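ATP-dependent RNA helicase HrpB (Escherichia coli, PDB 6EUD) hydrolyses ATP to ADP and phosphate and binds single-stranded RNA as a bacterial helicase of the DEAH/RHA group. Local coordinates at residues A19-A30 / Q168-S179; K53-A64 / T97-L107. All blocks are in the same frame, centred on the assembly; numbering follows the deposited sequence.

Contact 1 of 2, residues A19-A30 / Q168-S179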
loop_
_atom_site.group_PDB
_atom_site.type_symbol
_atom_site.label_atom_id
_atom_site.label_comp_id
_atom_site.label_asym_id
_atom_site.label_seq_id
_atom_site.Cartn_x
_atom_site.Cartn_y
_atom_site.Cartn_z
ATOM N N ALA A 19 -36.028 -7.401 -9.176
ATOM C CA ALA A 19 -35.078 -6.693 -8.315
ATOM C C ALA A 19 -34.495 -5.472 -9.021
ATOM O O ALA A 19 -34.237 -4.437 -8.396
ATOM C CB ALA A 19 -33.953 -7.627 -7.873
ATOM N N LEU A 20 -34.283 -5.607 -10.326
ATOM C CA LEU A 20 -33.723 -4.533 -11.133
ATOM C C LEU A 20 -34.585 -3.271 -11.038
ATOM O O LEU A 20 -34.071 -2.170 -10.821
ATOM C CB LEU A 20 -33.586 -4.993 -12.589
ATOM C CG LEU A 20 -32.286 -4.583 -13.281
ATOM C CD1 LEU A 20 -31.108 -4.721 -12.337
ATOM C CD2 LEU A 20 -32.079 -5.437 -14.511
ATOM N N ASP A 21 -35.897 -3.457 -11.167
ATOM C CA ASP A 21 -36.864 -2.365 -11.125
ATOM C C ASP A 21 -37.368 -2.100 -9.703
ATOM O O ASP A 21 -38.501 -1.659 -9.513
ATOM C CB ASP A 21 -38.055 -2.680 -12.041
ATOM C CG ASP A 21 -37.632 -3.216 -13.405
ATOM O OD1 ASP A 21 -36.585 -2.789 -13.931
ATOM O OD2 ASP A 21 -38.356 -4.074 -13.954
ATOM N N CYS A 22 -36.531 -2.382 -8.710
ATOM C CA CYS A 22 -36.906 -2.233 -7.302
ATOM C C CYS A 22 -35.831 -1.525 -6.488
ATOM O O CYS A 22 -36.137 -0.741 -5.585
ATOM C CB CYS A 22 -37.193 -3.602 -6.675
ATOM S SG CYS A 22 -37.442 -3.576 -4.879
ATOM N N ALA A 23 -34.572 -1.811 -6.811
ATOM C CA ALA A 23 -33.449 -1.295 -6.043
ATOM C C ALA A 23 -32.429 -0.545 -6.912
ATOM O O ALA A 23 -32.333 -0.775 -8.121
ATOM C CB ALA A 23 -32.772 -2.440 -5.293
ATOM N N PRO A 24 -31.674 0.372 -6.289
ATOM C CA PRO A 24 -30.578 1.073 -6.970
ATOM C C PRO A 24 -29.359 0.167 -7.252
ATOM O O PRO A 24 -28.602 0.445 -8.185
ATOM C CB PRO A 24 -30.219 2.197 -5.989
ATOM C CG PRO A 24 -30.669 1.706 -4.663
ATOM C CD PRO A 24 -31.898 0.891 -4.927
ATOM N N GLN A 25 -29.167 -0.892 -6.468
ATOM C CA GLN A 25 -28.118 -1.860 -6.776
ATOM C C GLN A 25 -28.679 -3.288 -6.757
ATOM O O GLN A 25 -29.494 -3.643 -5.903
ATOM C CB GLN A 25 -26.944 -1.743 -5.793
ATOM C CG GLN A 25 -26.306 -0.379 -5.738
ATOM C CD GLN A 25 -27.112 0.587 -4.887
ATOM O OE1 GLN A 25 -27.783 0.184 -3.933
ATOM N NE2 GLN A 25 -27.093 1.859 -5.260
ATOM N N VAL A 26 -28.244 -4.096 -7.716
ATOM C CA VAL A 26 -28.598 -5.504 -7.748
ATOM C C VAL A 26 -27.344 -6.360 -7.881
ATOM O O VAL A 26 -26.538 -6.149 -8.783
ATOM C CB VAL A 26 -29.548 -5.820 -8.905
ATOM C CG1 VAL A 26 -29.764 -7.317 -9.006
ATOM C CG2 VAL A 26 -30.868 -5.105 -8.706
ATOM N N LEU A 27 -27.180 -7.318 -6.976
ATOM C CA LEU A 27 -26.036 -8.224 -7.015
ATOM C C LEU A 27 -26.399 -9.579 -7.646
ATOM O O LEU A 27 -27.307 -10.274 -7.178
ATOM C CB LEU A 27 -25.483 -8.418 -5.602
ATOM C CG LEU A 27 -24.449 -9.530 -5.398
ATOM C CD1 LEU A 27 -23.246 -9.374 -6.334
ATOM C CD2 LEU A 27 -23.998 -9.596 -3.941
ATOM N N LEU A 28 -25.703 -9.942 -8.723
ATOM C CA LEU A 28 -25.937 -11.225 -9.388
ATOM C C LEU A 28 -24.734 -12.158 -9.292
ATOM O O LEU A 28 -23.603 -11.789 -9.612
ATOM C CB LEU A 28 -26.296 -11.031 -10.863
ATOM C CG LEU A 28 -26.359 -12.337 -11.672
ATOM C CD1 LEU A 28 -27.607 -13.175 -11.355
ATOM C CD2 LEU A 28 -26.243 -12.074 -13.152
ATOM N N SER A 29 -25.010 -13.377 -8.849
ATOM C CA SER A 29 -24.018 -14.431 -8.744
ATOM C C SER A 29 -24.398 -15.594 -9.673
ATOM O O SER A 29 -25.536 -16.063 -9.664
ATOM C CB SER A 29 -23.907 -14.886 -7.292
ATOM O OG SER A 29 -23.074 -16.015 -7.174
ATOM N N ALA A 30 -23.444 -16.032 -10.489
ATOM C CA ALA A 30 -23.673 -17.083 -11.476
ATOM C C ALA A 30 -22.343 -17.581 -12.032
ATOM O O ALA A 30 -21.440 -16.776 -12.257
ATOM C CB ALA A 30 -24.558 -16.573 -12.605
ATOM N N GLN A 168 -22.673 -7.173 0.595
ATOM C CA GLN A 168 -23.969 -6.800 1.176
ATOM C C GLN A 168 -23.780 -6.113 2.520
ATOM O O GLN A 168 -24.674 -5.421 2.996
ATOM C CB GLN A 168 -24.892 -8.009 1.365
ATOM C CG GLN A 168 -24.946 -9.014 0.225
ATOM C CD GLN A 168 -23.715 -9.860 0.224
ATOM O OE1 GLN A 168 -22.688 -9.397 0.688
ATOM N NE2 GLN A 168 -23.807 -11.105 -0.239
ATOM N N GLN A 169 -22.633 -6.331 3.154
ATOM C CA GLN A 169 -22.313 -5.577 4.358
ATOM C C GLN A 169 -22.136 -4.102 3.994
ATOM O O GLN A 169 -22.423 -3.222 4.806
ATOM C CB GLN A 169 -21.062 -6.131 5.045
ATOM C CG GLN A 169 -21.242 -7.525 5.633
ATOM C CD GLN A 169 -19.963 -8.079 6.243
ATOM O OE1 GLN A 169 -18.876 -7.533 6.047
ATOM N NE2 GLN A 169 -20.085 -9.194 6.953
ATOM N N MET A 170 -21.670 -3.839 2.773
ATOM C CA MET A 170 -21.640 -2.478 2.247
ATOM C C MET A 170 -23.023 -2.095 1.709
ATOM O O MET A 170 -23.448 -0.946 1.821
ATOM C CB MET A 170 -20.579 -2.330 1.149
ATOM C CG MET A 170 -20.330 -0.879 0.749
ATOM S SD MET A 170 -19.228 -0.639 -0.667
ATOM C CE MET A 170 -20.256 -1.232 -1.999
ATOM N N LEU A 171 -23.722 -3.071 1.137
ATOM C CA LEU A 171 -25.021 -2.838 0.513
ATOM C C LEU A 171 -26.118 -3.775 1.028
ATOM O O LEU A 171 -26.544 -4.685 0.318
ATOM C CB LEU A 171 -24.897 -2.988 -1.003
ATOM C CG LEU A 171 -23.801 -2.150 -1.650
ATOM C CD1 LEU A 171 -23.656 -2.470 -3.131
ATOM C CD2 LEU A 171 -24.116 -0.677 -1.431
ATOM N N PRO A 172 -26.588 -3.554 2.264
ATOM C CA PRO A 172 -27.639 -4.424 2.819
ATOM C C PRO A 172 -28.987 -4.291 2.098
ATOM O O PRO A 172 -29.812 -5.203 2.161
ATOM C CB PRO A 172 -27.752 -3.951 4.274
ATOM C CG PRO A 172 -26.460 -3.228 4.556
ATOM C CD PRO A 172 -26.087 -2.589 3.257
ATOM N N GLU A 173 -29.193 -3.165 1.423
ATOM C CA GLU A 173 -30.433 -2.888 0.702
ATOM C C GLU A 173 -30.448 -3.558 -0.663
ATOM O O GLU A 173 -31.409 -3.419 -1.421
ATOM C CB GLU A 173 -30.620 -1.379 0.518
ATOM C CG GLU A 173 -29.587 -0.736 -0.423
ATOM C CD GLU A 173 -28.193 -0.611 0.191
ATOM O OE1 GLU A 173 -28.054 -0.770 1.423
ATOM O OE2 GLU A 173 -27.230 -0.371 -0.568
ATOM N N ALA A 174 -29.372 -4.272 -0.979
ATOM C CA ALA A 174 -29.172 -4.775 -2.328
ATOM C C ALA A 174 -29.626 -6.215 -2.480
ATOM O O ALA A 174 -29.109 -7.108 -1.809
ATOM C CB ALA A 174 -27.723 -4.642 -2.719
ATOM N N PRO A 175 -30.600 -6.445 -3.376
ATOM C CA PRO A 175 -31.125 -7.780 -3.679
ATOM C C PRO A 175 -30.052 -8.697 -4.235
ATOM O O PRO A 175 -29.425 -8.371 -5.245
ATOM C CB PRO A 175 -32.199 -7.507 -4.735
ATOM C CG PRO A 175 -32.598 -6.099 -4.512
ATOM C CD PRO A 175 -31.342 -5.393 -4.088
ATOM N N VAL A 176 -29.843 -9.829 -3.574
ATOM C CA VAL A 176 -28.908 -10.833 -4.064
ATOM C C VAL A 176 -29.657 -11.844 -4.928
ATOM O O VAL A 176 -30.644 -12.438 -4.500
ATOM C CB VAL A 176 -28.186 -11.554 -2.910
ATOM C CG1 VAL A 176 -27.132 -12.522 -3.462
ATOM C CG2 VAL A 176 -27.563 -10.531 -1.959
ATOM N N VAL A 177 -29.185 -12.025 -6.153
ATOM C CA VAL A 177 -29.850 -12.900 -7.103
ATOM C C VAL A 177 -28.898 -14.007 -7.533
ATOM O O VAL A 177 -27.907 -13.747 -8.200
ATOM C CB VAL A 177 -30.341 -12.107 -8.325
ATOM C CG1 VAL A 177 -30.825 -13.042 -9.413
ATOM C CG2 VAL A 177 -31.442 -11.129 -7.916
ATOM N N ILE A 178 -29.199 -15.241 -7.145
ATOM C CA ILE A 178 -28.253 -16.341 -7.326
ATOM C C ILE A 178 -28.642 -17.333 -8.419
ATOM O O ILE A 178 -29.706 -17.949 -8.379
ATOM C CB ILE A 178 -28.061 -17.140 -6.021
ATOM C CG1 ILE A 178 -27.534 -16.222 -4.916
ATOM C CG2 ILE A 178 -27.108 -18.305 -6.266
ATOM C CD1 ILE A 178 -27.249 -16.907 -3.605
ATOM N N SER A 179 -27.761 -17.481 -9.394
ATOM C CA SER A 179 -27.864 -18.558 -10.350
ATOM C C SER A 179 -26.787 -19.585 -10.034
ATOM O O SER A 179 -25.610 -19.247 -9.942
ATOM C CB SER A 179 -27.713 -18.028 -11.772
ATOM O OG SER A 179 -27.380 -19.057 -12.688
#
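The ring of Pro175 takes two alanine methyls at once: its CB meets Ala19 CB at 3.6 Å and its CD meets Ala23 CB at 3.5 Å, so the end of helix 13-20 and the loop after it both rest on one pyrrolidine. The same proline brings no N-H to the strand, yet Pro175 O starts the pairing, accepting Leu27 N at 3.0 Å with the donor tilted 20° from the carbonyl plane. Val177 N answers to Leu27 O at 2.8 Å, almost straight on, and the next rung pairs Ser29 N with Val177 O and Ser179 N with Ser29 O. These bonds form the ladder between two neighbouring parallel strands in the RecA-like ATP-binding domain of a superfamily 2 helicase, with 176-178 at the border of the sheet and 26-29 leading into the P-loop. The first P-loop residue, Ala30, predicted to bind ATP, lays its CB on Ser179 CB at 3.6 Å. Side chains alternate along the ladder. Leu28 and Val177 share one face, where a CG anti to the backbone N (chi1 172°) carries Leu28 CD1 to 3.8 Å from Val177 CG1. On the other face Leu27 CD2 approaches Val176 CG2 at 4.2 Å. Farther out, Leu16 of helix 13-20 lies against both Val26 and Val177, while strand 154-159 bonds to the other edge of 26-29 through Val26, Leu28 and Ala30. Thr161 O and Leu162 O share the one hydroxyl proton of Ser29 OG, and Gln25 NE2 bonds to Gln146 OE1, which helps orient the amide.

Contact 2 of 2, residues K53-A64 / T97-L107; sequences KIILLEPRRLAA and TRLEVVTEGVL
From Ile54 to Glu58 the chain pairs in parallel with Arg98 to Val102 through five backbone hydrogen bonds, four nearly straight at the acceptor and one, Val102 N to Leu56 O, arriving 40° above the carbonyl plane. On one face Leu99 CD2 lies 3.6 Å from Ile54 CB, and Leu56 and Val101 run side by side. On the other, Ile55 CG2 meets Val102 CG2 at 3.8 Å, and Leu107 crosses Leu57 at about a right angle, its CD2 4.0 Å from Leu57 CB. Farther along, Thr103 reaches both Glu58 and helix 61-74: with OG1 anti to the backbone N (chi1 -179°) the hydroxyl donates to Glu58 O at 2.9 Å, while CG2 packs on Ala64 CB at 3.7 Å. A valine in its place would probably leave the Glu58 carbonyl without this donor and weaken the tie to segment 53-64. Arg61 NH1 forms a salt bridge with Glu104 OE1 at 3.1 Å, the oxygen lying well out of the guanidinium plane; Glu104 OE2 is taken by Arg88 N. The sequences Pro-Arg-Arg-Leu-Ala-Ala and Thr-Glu-Gly-Val-Leu match motifs Ia and Ib, which in related DEAH helicases line the RNA-binding side of the first RecA-like domain.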
loop_
_atom_site.group_PDB
_atom_site.type_symbol
_atom_site.label_atom_id
_atom_site.label_comp_id
_atom_site.label_asym_id
_atom_site.label_seq_id
_atom_site.Cartn_x
_atom_site.Cartn_y
_atom_site.Cartn_z
ATOM N N LYS A 53 -29.040 3.639 -22.254
ATOM C CA LYS A 53 -27.838 2.866 -22.544
ATOM C C LYS A 53 -27.443 1.963 -21.376
ATOM O O LYS A 53 -27.821 2.215 -20.235
ATOM C CB LYS A 53 -26.686 3.808 -22.885
ATOM C CG LYS A 53 -26.197 3.685 -24.313
ATOM C CD LYS A 53 -25.882 5.065 -24.856
ATOM C CE LYS A 53 -25.102 5.000 -26.166
ATOM N NZ LYS A 53 -25.642 3.965 -27.078
ATOM N N ILE A 54 -26.697 0.902 -21.672
ATOM C CA ILE A 54 -26.145 0.018 -20.646
ATOM C C ILE A 54 -24.646 -0.132 -20.842
ATOM O O ILE A 54 -24.192 -0.418 -21.949
ATOM C CB ILE A 54 -26.775 -1.382 -20.680
ATOM C CG1 ILE A 54 -28.298 -1.296 -20.587
ATOM C CG2 ILE A 54 -26.195 -2.251 -19.571
ATOM C CD1 ILE A 54 -28.987 -2.637 -20.749
ATOM N N ILE A 55 -23.877 0.063 -19.775
ATOM C CA ILE A 55 -22.428 -0.090 -19.857
ATOM C C ILE A 55 -21.989 -1.390 -19.192
ATOM O O ILE A 55 -22.433 -1.712 -18.082
ATOM C CB ILE A 55 -21.682 1.075 -19.199
ATOM C CG1 ILE A 55 -22.244 2.426 -19.655
ATOM C CG2 ILE A 55 -20.201 0.986 -19.522
ATOM C CD1 ILE A 55 -21.982 2.750 -21.101
ATOM N N LEU A 56 -21.120 -2.132 -19.879
ATOM C CA LEU A 56 -20.619 -3.404 -19.372
ATOM C C LEU A 56 -19.103 -3.379 -19.231
ATOM O O LEU A 56 -18.379 -3.510 -20.231
ATOM C CB LEU A 56 -21.037 -4.548 -20.293
ATOM C CG LEU A 56 -20.592 -5.951 -19.881
ATOM C CD1 LEU A 56 -21.156 -6.307 -18.513
ATOM C CD2 LEU A 56 -21.017 -6.966 -20.921
ATOM N N LEU A 57 -18.635 -3.211 -17.987
ATOM C CA LEU A 57 -17.201 -3.182 -17.674
ATOM C C LEU A 57 -16.626 -4.584 -17.644
ATOM O O LEU A 57 -17.189 -5.470 -17.004
ATOM C CB LEU A 57 -16.938 -2.498 -16.326
ATOM C CG LEU A 57 -15.472 -2.520 -15.849
ATOM C CD1 LEU A 57 -14.588 -1.733 -16.802
ATOM C CD2 LEU A 57 -15.310 -1.994 -14.421
ATOM N N GLU A 58 -15.502 -4.779 -18.329
ATOM C CA GLU A 58 -14.788 -6.050 -18.296
ATOM C C GLU A 58 -13.365 -5.820 -17.792
ATOM O O GLU A 58 -12.770 -4.795 -18.084
ATOM C CB GLU A 58 -14.788 -6.698 -19.682
ATOM C CG GLU A 58 -16.184 -7.038 -20.215
ATOM C CD GLU A 58 -16.861 -8.160 -19.439
ATOM O OE1 GLU A 58 -16.135 -8.992 -18.856
ATOM O OE2 GLU A 58 -18.115 -8.213 -19.420
ATOM N N PRO A 59 -12.812 -6.782 -17.038
ATOM C CA PRO A 59 -11.539 -6.574 -16.333
ATOM C C PRO A 59 -10.338 -6.432 -17.260
ATOM O O PRO A 59 -9.448 -5.658 -16.954
ATOM C CB PRO A 59 -11.401 -7.834 -15.484
ATOM C CG PRO A 59 -12.157 -8.888 -16.270
ATOM C CD PRO A 59 -13.299 -8.171 -16.925
ATOM N N ARG A 60 -10.291 -7.166 -18.361
ATOM C CA ARG A 60 -9.181 -7.002 -19.298
ATOM C C ARG A 60 -9.652 -6.823 -20.723
ATOM O O ARG A 60 -10.819 -7.060 -21.036
ATOM C CB ARG A 60 -8.231 -8.189 -19.236
ATOM C CG ARG A 60 -7.385 -8.242 -17.979
ATOM C CD ARG A 60 -6.962 -9.674 -17.719
ATOM N NE ARG A 60 -8.128 -10.555 -17.711
ATOM C CZ ARG A 60 -8.814 -10.871 -16.618
ATOM N NH1 ARG A 60 -8.440 -10.388 -15.439
ATOM N NH2 ARG A 60 -9.867 -11.673 -16.699
ATOM N N ARG A 61 -8.724 -6.414 -21.583
ATOM C CA ARG A 61 -9.020 -6.157 -22.986
ATOM C C ARG A 61 -9.547 -7.405 -23.689
ATOM O O ARG A 61 -10.472 -7.339 -24.500
ATOM C CB ARG A 61 -7.766 -5.652 -23.701
ATOM C CG ARG A 61 -8.013 -4.867 -24.984
ATOM C CD ARG A 61 -6.691 -4.448 -25.581
ATOM N NE ARG A 61 -5.647 -5.391 -25.185
ATOM C CZ ARG A 61 -4.411 -5.050 -24.831
ATOM N NH1 ARG A 61 -4.046 -3.772 -24.820
ATOM N NH2 ARG A 61 -3.535 -5.987 -24.487
ATOM N N LEU A 62 -8.972 -8.554 -23.357
ATOM C CA LEU A 62 -9.290 -9.787 -24.071
ATOM C C LEU A 62 -10.684 -10.276 -23.736
ATOM O O LEU A 62 -11.395 -10.782 -24.599
ATOM C CB LEU A 62 -8.263 -10.867 -23.745
ATOM C CG LEU A 62 -6.866 -10.331 -23.423
ATOM C CD1 LEU A 62 -6.013 -11.447 -22.859
ATOM C CD2 LEU A 62 -6.208 -9.718 -24.660
ATOM N N ALA A 63 -11.063 -10.117 -22.476
ATOM C CA ALA A 63 -12.400 -10.475 -22.038
ATOM C C ALA A 63 -13.433 -9.602 -22.730
ATOM O O ALA A 63 -14.480 -10.085 -23.171
ATOM C CB ALA A 63 -12.522 -10.335 -20.518
ATOM N N ALA A 64 -13.112 -8.314 -22.824
ATOM C CA ALA A 64 -14.059 -7.281 -23.237
ATOM C C ALA A 64 -14.539 -7.450 -24.663
ATOM O O ALA A 64 -15.682 -7.107 -24.977
ATOM C CB ALA A 64 -13.440 -5.899 -23.070
ATOM N N THR A 97 -25.516 2.303 -31.068
ATOM C CA THR A 97 -25.359 1.402 -29.931
ATOM C C THR A 97 -26.315 1.664 -28.768
ATOM O O THR A 97 -26.892 2.742 -28.654
ATOM C CB THR A 97 -23.892 1.486 -29.431
ATOM O OG1 THR A 97 -23.010 1.501 -30.563
ATOM C CG2 THR A 97 -23.548 0.289 -28.606
ATOM N N ARG A 98 -26.496 0.665 -27.913
ATOM C CA ARG A 98 -27.209 0.870 -26.663
ATOM C C ARG A 98 -26.471 0.140 -25.548
ATOM O O ARG A 98 -26.692 0.396 -24.366
ATOM C CB ARG A 98 -28.661 0.407 -26.787
ATOM C CG ARG A 98 -29.544 1.393 -27.545
ATOM C CD ARG A 98 -30.978 0.934 -27.544
ATOM N NE ARG A 98 -31.419 0.640 -26.185
ATOM C CZ ARG A 98 -32.564 0.039 -25.884
ATOM N NH1 ARG A 98 -33.390 -0.338 -26.854
ATOM N NH2 ARG A 98 -32.877 -0.193 -24.615
ATOM N N LEU A 99 -25.569 -0.749 -25.946
ATOM C CA LEU A 99 -24.802 -1.560 -25.013
ATOM C C LEU A 99 -23.323 -1.454 -25.355
ATOM O O LEU A 99 -22.879 -1.958 -26.389
ATOM C CB LEU A 99 -25.274 -3.020 -25.061
ATOM C CG LEU A 99 -24.770 -4.075 -24.069
ATOM C CD1 LEU A 99 -23.440 -4.675 -24.507
ATOM C CD2 LEU A 99 -24.664 -3.504 -22.676
ATOM N N GLU A 100 -22.566 -0.794 -24.488
ATOM C CA GLU A 100 -21.133 -0.647 -24.692
ATOM C C GLU A 100 -20.367 -1.536 -23.710
ATOM O O GLU A 100 -20.711 -1.615 -22.530
ATOM C CB GLU A 100 -20.727 0.823 -24.552
ATOM C CG GLU A 100 -21.364 1.726 -25.604
ATOM C CD GLU A 100 -20.954 3.191 -25.480
ATOM O OE1 GLU A 100 -20.300 3.551 -24.481
ATOM O OE2 GLU A 100 -21.288 3.990 -26.388
ATOM N N VAL A 101 -19.345 -2.222 -24.214
ATOM C CA VAL A 101 -18.527 -3.111 -23.396
ATOM C C VAL A 101 -17.138 -2.511 -23.241
ATOM O O VAL A 101 -16.310 -2.613 -24.139
ATOM C CB VAL A 101 -18.412 -4.527 -24.005
ATOM C CG1 VAL A 101 -17.689 -5.463 -23.044
ATOM C CG2 VAL A 101 -19.794 -5.081 -24.349
ATOM N N VAL A 102 -16.887 -1.899 -22.089
ATOM C CA VAL A 102 -15.678 -1.111 -21.885
ATOM C C VAL A 102 -14.658 -1.815 -20.990
ATOM O O VAL A 102 -14.993 -2.767 -20.280
ATOM C CB VAL A 102 -16.029 0.260 -21.275
ATOM C CG1 VAL A 102 -17.051 0.975 -22.149
ATOM C CG2 VAL A 102 -16.570 0.097 -19.860
ATOM N N THR A 103 -13.416 -1.335 -21.036
ATOM C CA THR A 103 -12.323 -1.850 -20.212
ATOM C C THR A 103 -11.126 -0.908 -20.182
ATOM O O THR A 103 -11.137 0.135 -20.824
ATOM C CB THR A 103 -11.813 -3.189 -20.713
ATOM O OG1 THR A 103 -10.761 -3.643 -19.849
ATOM C CG2 THR A 103 -11.257 -3.025 -22.121
ATOM N N GLU A 104 -10.087 -1.300 -19.446
ATOM C CA GLU A 104 -8.841 -0.536 -19.355
ATOM C C GLU A 104 -9.020 0.923 -18.912
ATOM O O GLU A 104 -8.430 1.833 -19.508
ATOM C CB GLU A 104 -8.112 -0.563 -20.698
ATOM C CG GLU A 104 -7.601 -1.932 -21.074
ATOM C CD GLU A 104 -6.940 -1.958 -22.434
ATOM O OE1 GLU A 104 -5.916 -2.656 -22.558
ATOM O OE2 GLU A 104 -7.436 -1.291 -23.371
ATOM N N GLY A 105 -9.827 1.136 -17.873
ATOM C CA GLY A 105 -10.023 2.458 -17.301
ATOM C C GLY A 105 -10.997 3.342 -18.057
ATOM O O GLY A 105 -11.215 4.488 -17.659
ATOM N N VAL A 106 -11.579 2.825 -19.141
ATOM C CA VAL A 106 -12.504 3.614 -19.955
ATOM C C VAL A 106 -13.726 4.066 -19.139
ATOM O O VAL A 106 -14.150 5.218 -19.227
ATOM C CB VAL A 106 -12.971 2.832 -21.206
ATOM C CG1 VAL A 106 -14.217 3.464 -21.816
ATOM C CG2 VAL A 106 -11.851 2.744 -22.239
ATOM N N LEU A 107 -14.280 3.169 -18.332
ATOM C CA LEU A 107 -15.428 3.533 -17.512
ATOM C C LEU A 107 -15.094 4.710 -16.601
ATOM O O LEU A 107 -15.902 5.630 -16.419
ATOM C CB LEU A 107 -15.899 2.342 -16.694
ATOM C CG LEU A 107 -17.082 2.600 -15.762
ATOM C CD1 LEU A 107 -18.203 3.314 -16.500
ATOM C CD2 LEU A 107 -17.600 1.289 -15.160
#

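In the fold
Contacts 1 and 2 are two pairs of neighbouring parallel strands in the same sheet. Contact 1 pairs strands 26-29 and 176-178, contact 2 pairs 53-57 and 99-102, and strands 120-125 and 154-159 lie between the pairs. Their centres stand 21 Å apart and their nearest atoms about 8 Å, without touching. Along the chain, contact 2 is nested inside the loop that contact 1 closes. Contact 1 holds Ala30 of the predicted ATP site, whereas contact 2 only approaches it, the side chain of Glu58 lying about 5 Å from that of Ser37. Strand 120-125, bonded to 53-57, runs into the DEFH box at Asp126.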